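Local atomic coordinates of R.Ecl18kI (PDB entry 2GB7), a protein that recognises the double-stranded DNA sequence 5'-CCNGG-3' and cleaves it before the first C, extruding nucleotides from the double helix when it binds the site. Residues 35-40 with 53-58; 136-141 with 161-166; 175-180 with 253-258. The protein carries 1 engineered substitution. All blocks are in the same frame, centred on the assembly; numbering follows the deposited sequence.

Overall arrangement
The three contacts follow one another along the chain without overlap, each closing before the next opens. Contact 1 stands apart: it sets the turn after helix 24-34 against helix 49-77, with its centre about 20 Å from that of contact 2 and about 21 Å from that of contact 3. Contacts 2 and 3 lie about 9 Å apart between centres and share a sheet, in which strands 140-141, 161-163 and 177-181 are successive neighbours; contact 3 adds helix 248-259. M163 N probably hydrogen-bonds M177 O between the two. Contacts 2 and 3 thus lie in the nuclease sheet of this PD-(D/E)XK enzyme, whereas contact 1 joins helical parts next to the DNA.

Contact 1. Residues 35-40 with 53-58; sequences LGYDQK and IIAMRK. With nucleotides of chain B.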
loop_
_atom_site.group_PDB
_atom_site.type_symbol
_atom_site.label_atom_id
_atom_site.label_comp_id
_atom_site.label_asym_id
_atom_site.label_seq_id
_atom_site.Cartn_x
_atom_site.Cartn_y
_atom_site.Cartn_z
ATOM N N LEU F 35 1.176 27.878 14.725
ATOM C CA LEU F 35 1.773 28.675 13.658
ATOM C C LEU F 35 0.975 29.931 13.282
ATOM O O LEU F 35 1.378 30.674 12.376
ATOM C CB LEU F 35 2.013 27.799 12.427
ATOM C CG LEU F 35 3.010 26.639 12.575
ATOM C CD1 LEU F 35 2.957 25.767 11.320
ATOM C CD2 LEU F 35 4.445 27.109 12.845
ATOM N N GLY F 36 -0.157 30.146 13.956
ATOM C CA GLY F 36 -0.991 31.347 13.775
ATOM C C GLY F 36 -1.983 31.292 12.629
ATOM O O GLY F 36 -2.637 32.296 12.334
ATOM N N TYR F 37 -2.138 30.119 12.013
ATOM C CA TYR F 37 -3.011 30.025 10.834
ATOM C C TYR F 37 -4.464 30.220 11.169
ATOM O O TYR F 37 -5.272 30.523 10.286
ATOM C CB TYR F 37 -2.819 28.693 10.100
ATOM C CG TYR F 37 -1.467 28.593 9.461
ATOM C CD1 TYR F 37 -1.064 29.528 8.518
ATOM C CD2 TYR F 37 -0.605 27.536 9.762
ATOM C CE1 TYR F 37 0.183 29.448 7.926
ATOM C CE2 TYR F 37 0.624 27.435 9.145
ATOM C CZ TYR F 37 1.013 28.396 8.239
ATOM O OH TYR F 37 2.247 28.309 7.643
ATOM N N ASP F 38 -4.797 30.035 12.442
ATOM C CA ASP F 38 -6.157 30.215 12.910
ATOM C C ASP F 38 -6.570 31.680 12.956
ATOM O O ASP F 38 -7.687 31.984 13.339
ATOM C CB ASP F 38 -6.383 29.534 14.263
ATOM C CG ASP F 38 -5.552 30.153 15.400
ATOM O OD1 ASP F 38 -4.424 30.644 15.175
ATOM O OD2 ASP F 38 -6.064 30.142 16.535
ATOM N N GLN F 39 -5.651 32.577 12.605
ATOM C CA GLN F 39 -5.969 34.000 12.587
ATOM C C GLN F 39 -5.890 34.631 11.200
ATOM O O GLN F 39 -6.173 35.824 11.027
ATOM C CB GLN F 39 -5.098 34.748 13.597
ATOM C CG GLN F 39 -5.550 34.541 15.051
ATOM C CD GLN F 39 -7.064 34.763 15.226
ATOM O OE1 GLN F 39 -7.801 33.842 15.593
ATOM N NE2 GLN F 39 -7.524 35.978 14.952
ATOM N N LYS F 40 -5.530 33.818 10.215
ATOM C CA LYS F 40 -5.390 34.274 8.831
ATOM C C LYS F 40 -6.729 34.305 8.147
ATOM O O LYS F 40 -7.590 33.452 8.401
ATOM C CB LYS F 40 -4.452 33.344 8.051
ATOM C CG LYS F 40 -3.001 33.294 8.616
ATOM C CD LYS F 40 -2.331 34.653 8.397
ATOM C CE LYS F 40 -0.833 34.577 8.532
ATOM N NZ LYS F 40 -0.297 33.621 7.530
ATOM N N ILE F 53 0.813 24.218 3.266
ATOM C CA ILE F 53 0.920 22.760 3.352
ATOM C C ILE F 53 2.318 22.306 3.777
ATOM O O ILE F 53 2.459 21.493 4.692
ATOM C CB ILE F 53 0.536 22.120 2.005
ATOM C CG1 ILE F 53 -0.963 22.283 1.781
ATOM C CG2 ILE F 53 0.942 20.634 1.964
ATOM C CD1 ILE F 53 -1.407 22.061 0.326
ATOM N N ILE F 54 3.349 22.863 3.152
ATOM C CA ILE F 54 4.732 22.484 3.474
ATOM C C ILE F 54 5.107 22.879 4.906
ATOM O O ILE F 54 5.739 22.083 5.614
ATOM C CB ILE F 54 5.747 23.094 2.453
ATOM C CG1 ILE F 54 5.491 22.549 1.040
ATOM C CG2 ILE F 54 7.239 22.837 2.864
ATOM C CD1 ILE F 54 5.770 21.056 0.896
ATOM N N ALA F 55 4.706 24.081 5.326
ATOM C CA ALA F 55 4.994 24.548 6.691
ATOM C C ALA F 55 4.272 23.661 7.696
ATOM O O ALA F 55 4.858 23.268 8.699
ATOM C CB ALA F 55 4.595 26.021 6.869
ATOM N N MET F 56 3.023 23.297 7.406
ATOM C CA MET F 56 2.300 22.386 8.302
ATOM C C MET F 56 3.005 21.037 8.449
ATOM O O MET F 56 3.200 20.524 9.580
ATOM C CB MET F 56 0.842 22.228 7.856
ATOM C CG MET F 56 -0.025 23.479 8.089
ATOM S SD MET F 56 -0.365 23.817 9.830
ATOM C CE MET F 56 -1.238 22.316 10.335
ATOM N N ARG F 57 3.371 20.451 7.311
ATOM C CA ARG F 57 4.059 19.158 7.268
ATOM C C ARG F 57 5.345 19.206 8.077
ATOM O O ARG F 57 5.558 18.371 8.945
ATOM C CB ARG F 57 4.379 18.788 5.833
ATOM C CG ARG F 57 3.168 18.304 5.030
ATOM C CD ARG F 57 3.108 16.801 5.127
ATOM N NE ARG F 57 4.272 16.169 4.491
ATOM C CZ ARG F 57 4.427 14.859 4.308
ATOM N NH1 ARG F 57 3.527 13.990 4.748
ATOM N NH2 ARG F 57 5.505 14.418 3.685
ATOM N N LYS F 58 6.178 20.212 7.819
ATOM C CA LYS F 58 7.463 20.354 8.532
ATOM C C LYS F 58 7.293 20.470 10.029
ATOM O O LYS F 58 8.027 19.836 10.801
ATOM C CB LYS F 58 8.187 21.612 8.040
ATOM C CG LYS F 58 8.948 21.415 6.736
ATOM C CD LYS F 58 9.450 22.733 6.177
ATOM C CE LYS F 58 10.178 23.547 7.239
ATOM N NZ LYS F 58 10.102 24.992 6.876
ATOM P P DT B 5 4.509 7.646 2.838
ATOM O OP1 DT B 5 4.099 8.544 1.731
ATOM O OP2 DT B 5 5.911 7.164 2.907
ATOM O "O5'" DT B 5 4.145 8.365 4.213
ATOM C "C5'" DT B 5 4.503 7.791 5.474
ATOM C "C4'" DT B 5 5.952 8.090 5.783
ATOM O "O4'" DT B 5 6.213 9.513 5.690
ATOM C "C3'" DT B 5 6.457 7.652 7.162
ATOM O "O3'" DT B 5 7.739 7.036 7.003
ATOM C "C2'" DT B 5 6.633 8.971 7.903
ATOM C "C1'" DT B 5 7.059 9.876 6.763
ATOM N N1 DT B 5 6.949 11.335 6.968
ATOM C C2 DT B 5 8.016 12.107 6.562
ATOM O O2 DT B 5 9.034 11.634 6.084
ATOM N N3 DT B 5 7.848 13.455 6.744
ATOM C C4 DT B 5 6.749 14.092 7.289
ATOM O O4 DT B 5 6.735 15.317 7.378
ATOM C C5 DT B 5 5.675 13.218 7.712
ATOM C C7 DT B 5 4.452 13.815 8.330
ATOM C C6 DT B 5 5.828 11.900 7.530
#
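Y37 and M56 make a Met-aromatic contact where the turn that ends helix 24-34 folds back on the long helix 49-77. The turn is a Schellman motif: G36, with positive phi, is the first residue to leave the helical conformation, and L35 and Y37 flank it with their side chains directed at the neighbouring helix. Y37 can be traced outward. Its CB starts toward helix 49-77, and with CG anti to the carbonyl carbon (chi1 -68°) the ring is carried across to the opposing side chains. Y37 CD2 is the first ring atom to meet a partner, M56 SD at 3.7 Å. Y37 CE2 comes next, 3.8 Å from M56 SD and 4.1 Å from M56 CG. M56 SD stands obliquely, 4.8 Å from the centroid of the Y37 ring. At the tip, Y37 OH meets the methyl CB of A55 at 3.4 Å. M56 reaches this position because its chain bends at both chi2 and chi3, and it runs past the tyrosine in the opposite direction. L35 adds its CD1 methyl, 4.1 Å from M56 SD, so the sulfur is touched by both an aliphatic and an aromatic neighbour.

Around the turn, Y52 meets the tyrosine ring edge-to-face, and F45 of helix 42-47 also packs on Y37. The same turn of helix 49-77 reaches the DNA: thymine DT5 of chain B lies nearly parallel to the guanidinium of R57, with its C4 atom 3.8 Å above the guanidinium plane, over the centre of the group.

Contact 2. Residues 136-141 with 161-166; sequences GIPVDV and LVMPGV
D140 and V162 form an antiparallel hydrogen-bonded pair, joining 140-141, an outermost strand of the mixed nuclease sheet within this chain, to 161-163. D140 N gives its hydrogen to V162 O at 2.9 Å, and V162 N returns one to D140 O at 3.0 Å. V141 and L161 are the adjoining non-hydrogen-bonded pair. A third bond uses a side chain: V166 N, in the first turn of helix 166-171, meets D140 OD2 at 2.8 Å from 45° above the carboxylate plane. G165, at the N-cap position, passes close by, its CA 3.3 Å from D140 OD2.

CA-H...O contacts supplement these bonds. P138 O receives such contacts from M163 CA and, at 3.2 Å, from P164 CA, just after the cis peptide bond.

Apolar packing fills in the rest. M163 CG, held anti to its backbone nitrogen (chi1 -165°), presses on I137 CG2 at 3.4 Å, tighter than usual. P138 CG lies 3.8 Å from P164 CB, while V141 and L161 lie side by side.

Each oxygen of the buried carboxylate has two partners: R299 of helix 290-302 makes a salt bridge to D140 OD1, which Q282 NE2 also bonds, while S278 OG joins V166 N at D140 OD2. Helix 102-134 packs on I137, V139, V141 and L161, and helix 248-259 on I137, P138 and M163; strand 177-181 continues the sheet beyond 161-163.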
loop_
_atom_site.group_PDB
_atom_site.type_symbol
_atom_site.label_atom_id
_atom_site.label_comp_id
_atom_site.label_asym_id
_atom_site.label_seq_id
_atom_site.Cartn_x
_atom_site.Cartn_y
_atom_site.Cartn_z
ATOM N N GLY F 136 -12.497 29.427 3.728
ATOM C CA GLY F 136 -13.929 29.647 3.937
ATOM C C GLY F 136 -14.817 28.883 2.969
ATOM O O GLY F 136 -15.986 29.253 2.758
ATOM N N ILE F 137 -14.236 27.869 2.341
ATOM C CA ILE F 137 -14.935 27.119 1.302
ATOM C C ILE F 137 -15.752 26.039 2.004
ATOM O O ILE F 137 -15.229 25.361 2.853
ATOM C CB ILE F 137 -13.927 26.551 0.287
ATOM C CG1 ILE F 137 -13.259 27.704 -0.476
ATOM C CG2 ILE F 137 -14.599 25.577 -0.708
ATOM C CD1 ILE F 137 -12.074 27.301 -1.347
ATOM N N PRO F 138 -17.052 25.900 1.641
ATOM C CA PRO F 138 -17.887 24.864 2.280
ATOM C C PRO F 138 -17.481 23.491 1.830
ATOM O O PRO F 138 -17.485 23.229 0.636
ATOM C CB PRO F 138 -19.291 25.170 1.758
ATOM C CG PRO F 138 -19.085 25.912 0.450
ATOM C CD PRO F 138 -17.784 26.690 0.643
ATOM N N VAL F 139 -17.129 22.641 2.793
ATOM C CA VAL F 139 -16.827 21.244 2.536
ATOM C C VAL F 139 -17.410 20.360 3.623
ATOM O O VAL F 139 -17.523 20.750 4.807
ATOM C CB VAL F 139 -15.314 20.939 2.423
ATOM C CG1 VAL F 139 -14.693 21.668 1.235
ATOM C CG2 VAL F 139 -14.574 21.271 3.768
ATOM N N ASP F 140 -17.815 19.177 3.196
ATOM C CA ASP F 140 -18.053 18.094 4.109
ATOM C C ASP F 140 -16.830 17.218 4.106
ATOM O O ASP F 140 -16.206 16.988 3.063
ATOM C CB ASP F 140 -19.281 17.270 3.723
ATOM C CG ASP F 140 -20.588 17.953 4.102
ATOM O OD1 ASP F 140 -20.553 19.042 4.720
ATOM O OD2 ASP F 140 -21.669 17.425 3.747
ATOM N N VAL F 141 -16.504 16.721 5.289
ATOM C CA VAL F 141 -15.353 15.883 5.482
ATOM C C VAL F 141 -15.883 14.462 5.666
ATOM O O VAL F 141 -16.564 14.165 6.645
ATOM C CB VAL F 141 -14.566 16.324 6.727
ATOM C CG1 VAL F 141 -13.326 15.435 6.946
ATOM C CG2 VAL F 141 -14.199 17.800 6.614
ATOM N N LEU F 161 -12.762 15.229 0.788
ATOM C CA LEU F 161 -13.541 16.468 0.906
ATOM C C LEU F 161 -14.519 16.603 -0.231
ATOM O O LEU F 161 -14.191 16.303 -1.370
ATOM C CB LEU F 161 -12.614 17.667 0.859
ATOM C CG LEU F 161 -11.534 17.679 1.938
ATOM C CD1 LEU F 161 -10.461 18.683 1.652
ATOM C CD2 LEU F 161 -12.141 17.859 3.337
ATOM N N VAL F 162 -15.721 17.053 0.106
ATOM C CA VAL F 162 -16.786 17.230 -0.860
ATOM C C VAL F 162 -17.296 18.671 -0.747
ATOM O O VAL F 162 -17.806 19.067 0.300
ATOM C CB VAL F 162 -17.959 16.306 -0.550
ATOM C CG1 VAL F 162 -19.084 16.494 -1.579
ATOM C CG2 VAL F 162 -17.513 14.807 -0.463
ATOM N N MET F 163 -17.156 19.437 -1.814
ATOM C CA MET F 163 -17.572 20.845 -1.834
ATOM C C MET F 163 -18.832 20.903 -2.698
ATOM O O MET F 163 -18.785 20.528 -3.874
ATOM C CB MET F 163 -16.449 21.668 -2.478
ATOM C CG MET F 163 -16.484 23.175 -2.310
ATOM S SD MET F 163 -17.947 23.959 -3.048
ATOM C CE MET F 163 -17.681 23.630 -4.778
ATOM N N PRO F 164 -19.938 21.462 -2.170
ATOM C CA PRO F 164 -20.115 22.084 -0.851
ATOM C C PRO F 164 -20.557 21.150 0.246
ATOM O O PRO F 164 -20.546 21.518 1.437
ATOM C CB PRO F 164 -21.197 23.133 -1.130
ATOM C CG PRO F 164 -22.134 22.387 -2.118
ATOM C CD PRO F 164 -21.144 21.613 -3.013
ATOM N N GLY F 165 -20.984 19.947 -0.106
ATOM C CA GLY F 165 -21.430 19.053 0.928
ATOM C C GLY F 165 -21.958 17.802 0.292
ATOM O O GLY F 165 -22.274 17.800 -0.906
ATOM N N VAL F 166 -22.060 16.745 1.099
ATOM C CA VAL F 166 -22.620 15.470 0.609
ATOM C C VAL F 166 -24.100 15.550 0.193
ATOM O O VAL F 166 -24.490 14.916 -0.773
ATOM C CB VAL F 166 -22.392 14.289 1.598
ATOM C CG1 VAL F 166 -20.898 14.038 1.743
ATOM C CG2 VAL F 166 -23.013 14.568 2.964
#

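Contact 3. Residues 175-180 with 253-258; sequences NTMLIS and QSAMEL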
loop_
_atom_site.group_PDB
_atom_site.type_symbol
_atom_site.label_atom_id
_atom_site.label_comp_id
_atom_site.label_asym_id
_atom_site.label_seq_id
_atom_site.Cartn_x
_atom_site.Cartn_y
_atom_site.Cartn_z
ATOM N N ASN F 175 -21.416 21.517 -10.367
ATOM C CA ASN F 175 -20.821 22.596 -9.579
ATOM C C ASN F 175 -20.260 22.153 -8.243
ATOM O O ASN F 175 -20.106 22.975 -7.350
ATOM C CB ASN F 175 -21.788 23.778 -9.397
ATOM C CG ASN F 175 -22.071 24.499 -10.712
ATOM O OD1 ASN F 175 -21.180 24.642 -11.544
ATOM N ND2 ASN F 175 -23.312 24.952 -10.911
ATOM N N THR F 176 -19.939 20.856 -8.132
ATOM C CA THR F 176 -19.259 20.354 -6.945
ATOM C C THR F 176 -17.768 20.101 -7.218
ATOM O O THR F 176 -17.280 20.117 -8.384
ATOM C CB THR F 176 -19.910 19.064 -6.382
ATOM O OG1 THR F 176 -19.752 18.016 -7.341
ATOM C CG2 THR F 176 -21.430 19.263 -6.075
ATOM N N MET F 177 -17.036 19.870 -6.137
ATOM C CA MET F 177 -15.617 19.511 -6.287
ATOM C C MET F 177 -15.332 18.405 -5.293
ATOM O O MET F 177 -15.790 18.472 -4.148
ATOM C CB MET F 177 -14.690 20.706 -6.008
ATOM C CG MET F 177 -13.242 20.276 -6.055
ATOM S SD MET F 177 -12.117 21.669 -5.829
ATOM C CE MET F 177 -12.676 22.628 -7.155
ATOM N N LEU F 178 -14.611 17.370 -5.740
ATOM C CA LEU F 178 -14.190 16.282 -4.878
ATOM C C LEU F 178 -12.692 16.230 -4.849
ATOM O O LEU F 178 -12.048 16.340 -5.888
ATOM C CB LEU F 178 -14.676 14.925 -5.415
ATOM C CG LEU F 178 -16.194 14.784 -5.588
ATOM C CD1 LEU F 178 -16.493 13.412 -6.136
ATOM C CD2 LEU F 178 -16.918 15.021 -4.283
ATOM N N ILE F 179 -12.166 16.042 -3.653
ATOM C CA ILE F 179 -10.721 15.976 -3.436
ATOM C C ILE F 179 -10.324 14.707 -2.702
ATOM O O ILE F 179 -10.883 14.406 -1.637
ATOM C CB ILE F 179 -10.222 17.196 -2.632
ATOM C CG1 ILE F 179 -10.646 18.502 -3.320
ATOM C CG2 ILE F 179 -8.689 17.115 -2.423
ATOM C CD1 ILE F 179 -10.529 19.746 -2.411
ATOM N N SER F 180 -9.372 13.987 -3.288
ATOM C CA SER F 180 -8.698 12.824 -2.646
ATOM C C SER F 180 -7.244 13.212 -2.376
ATOM O O SER F 180 -6.747 14.195 -2.955
ATOM C CB SER F 180 -8.710 11.612 -3.593
ATOM O OG SER F 180 -8.042 10.496 -2.977
ATOM N N GLN F 253 -8.248 28.112 -6.452
ATOM C CA GLN F 253 -8.919 29.086 -7.298
ATOM C C GLN F 253 -10.193 28.464 -7.878
ATOM O O GLN F 253 -11.263 29.081 -7.857
ATOM C CB GLN F 253 -7.988 29.532 -8.402
ATOM C CG GLN F 253 -8.588 30.655 -9.212
ATOM C CD GLN F 253 -8.910 31.898 -8.358
ATOM O OE1 GLN F 253 -8.139 32.285 -7.473
ATOM N NE2 GLN F 253 -10.054 32.533 -8.644
ATOM N N SER F 254 -10.082 27.229 -8.358
ATOM C CA SER F 254 -11.253 26.526 -8.899
ATOM C C SER F 254 -12.303 26.299 -7.807
ATOM O O SER F 254 -13.496 26.513 -8.031
ATOM C CB SER F 254 -10.802 25.198 -9.514
ATOM O OG SER F 254 -10.014 25.487 -10.664
ATOM N N ALA F 255 -11.860 25.932 -6.603
ATOM C CA ALA F 255 -12.810 25.674 -5.516
ATOM C C ALA F 255 -13.537 26.935 -5.137
ATOM O O ALA F 255 -14.743 26.923 -4.901
ATOM C CB ALA F 255 -12.095 25.087 -4.280
ATOM N N MET F 256 -12.804 28.042 -5.121
ATOM C CA MET F 256 -13.367 29.312 -4.710
ATOM C C MET F 256 -14.385 29.744 -5.747
ATOM O O MET F 256 -15.489 30.177 -5.396
ATOM C CB MET F 256 -12.270 30.356 -4.580
ATOM C CG MET F 256 -12.767 31.674 -4.023
ATOM S SD MET F 256 -13.541 31.554 -2.398
ATOM C CE MET F 256 -14.386 33.144 -2.322
ATOM N N GLU F 257 -14.047 29.559 -7.019
ATOM C CA GLU F 257 -14.984 29.957 -8.086
ATOM C C GLU F 257 -16.263 29.142 -8.028
ATOM O O GLU F 257 -17.345 29.714 -8.183
ATOM C CB GLU F 257 -14.353 29.856 -9.472
ATOM C CG GLU F 257 -13.216 30.819 -9.668
ATOM C CD GLU F 257 -12.331 30.481 -10.863
ATOM O OE1 GLU F 257 -12.426 29.349 -11.411
ATOM O OE2 GLU F 257 -11.528 31.359 -11.240
ATOM N N LEU F 258 -16.148 27.830 -7.793
ATOM C CA LEU F 258 -17.344 26.974 -7.701
ATOM C C LEU F 258 -18.134 27.280 -6.441
ATOM O O LEU F 258 -19.358 27.283 -6.469
ATOM C CB LEU F 258 -16.990 25.481 -7.728
ATOM C CG LEU F 258 -16.550 24.912 -9.069
ATOM C CD1 LEU F 258 -15.924 23.533 -8.879
ATOM C CD2 LEU F 258 -17.693 24.857 -10.094
#
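The carboxamide of N175 is the flat group that meets the helix: its OD1 lies 3.8 Å from the CD2 methyl of L258, and the two side chains pass at a slant. Two further flat groups are joined within the helix. Q253 NE2 donates almost straight to E257 OE2 at 3.2 Å, the acceptor lying close to the amide plane, whereas the nitrogen stands 44° above the carboxylate plane. This bond spans one turn, from residue i to i+4, and takes no part in gripping the strand.

The grip is apolar: helix 248-259 packs through A255 and L258 on the strands of the PD-(D/E)XK sheet, with the CB atoms of Q253 and M256 directed away. M177 stretches from the strand, extended through its first two torsions, then turns at chi3 (-58°), which brings its terminal methyl down on the helix backbone. There M177 CE comes 3.4 Å from A255 N and 3.5 Å from A255 CA, the latter a tight carbon pair. The sulfur packs beside the alanine methyl, M177 SD to A255 CB 3.8 Å. L258, the residue most covered by the strand segment, spreads its two branches: L258 CD2 goes to N175, while L258 CD1 lies 3.7 Å from T176 O and 3.8 Å from M177 CE.

Strand 177-180 and helix 253-258 run roughly antiparallel, with 148° between their directions and axes 10.1 Å apart at closest approach. M177 lies between M163 of strand 161-163 and Y205 of strand 204-207. The helix also touches I137 through A255 and M163 through L258, and W262, just beyond its end, hydrogen-bonds N175 O.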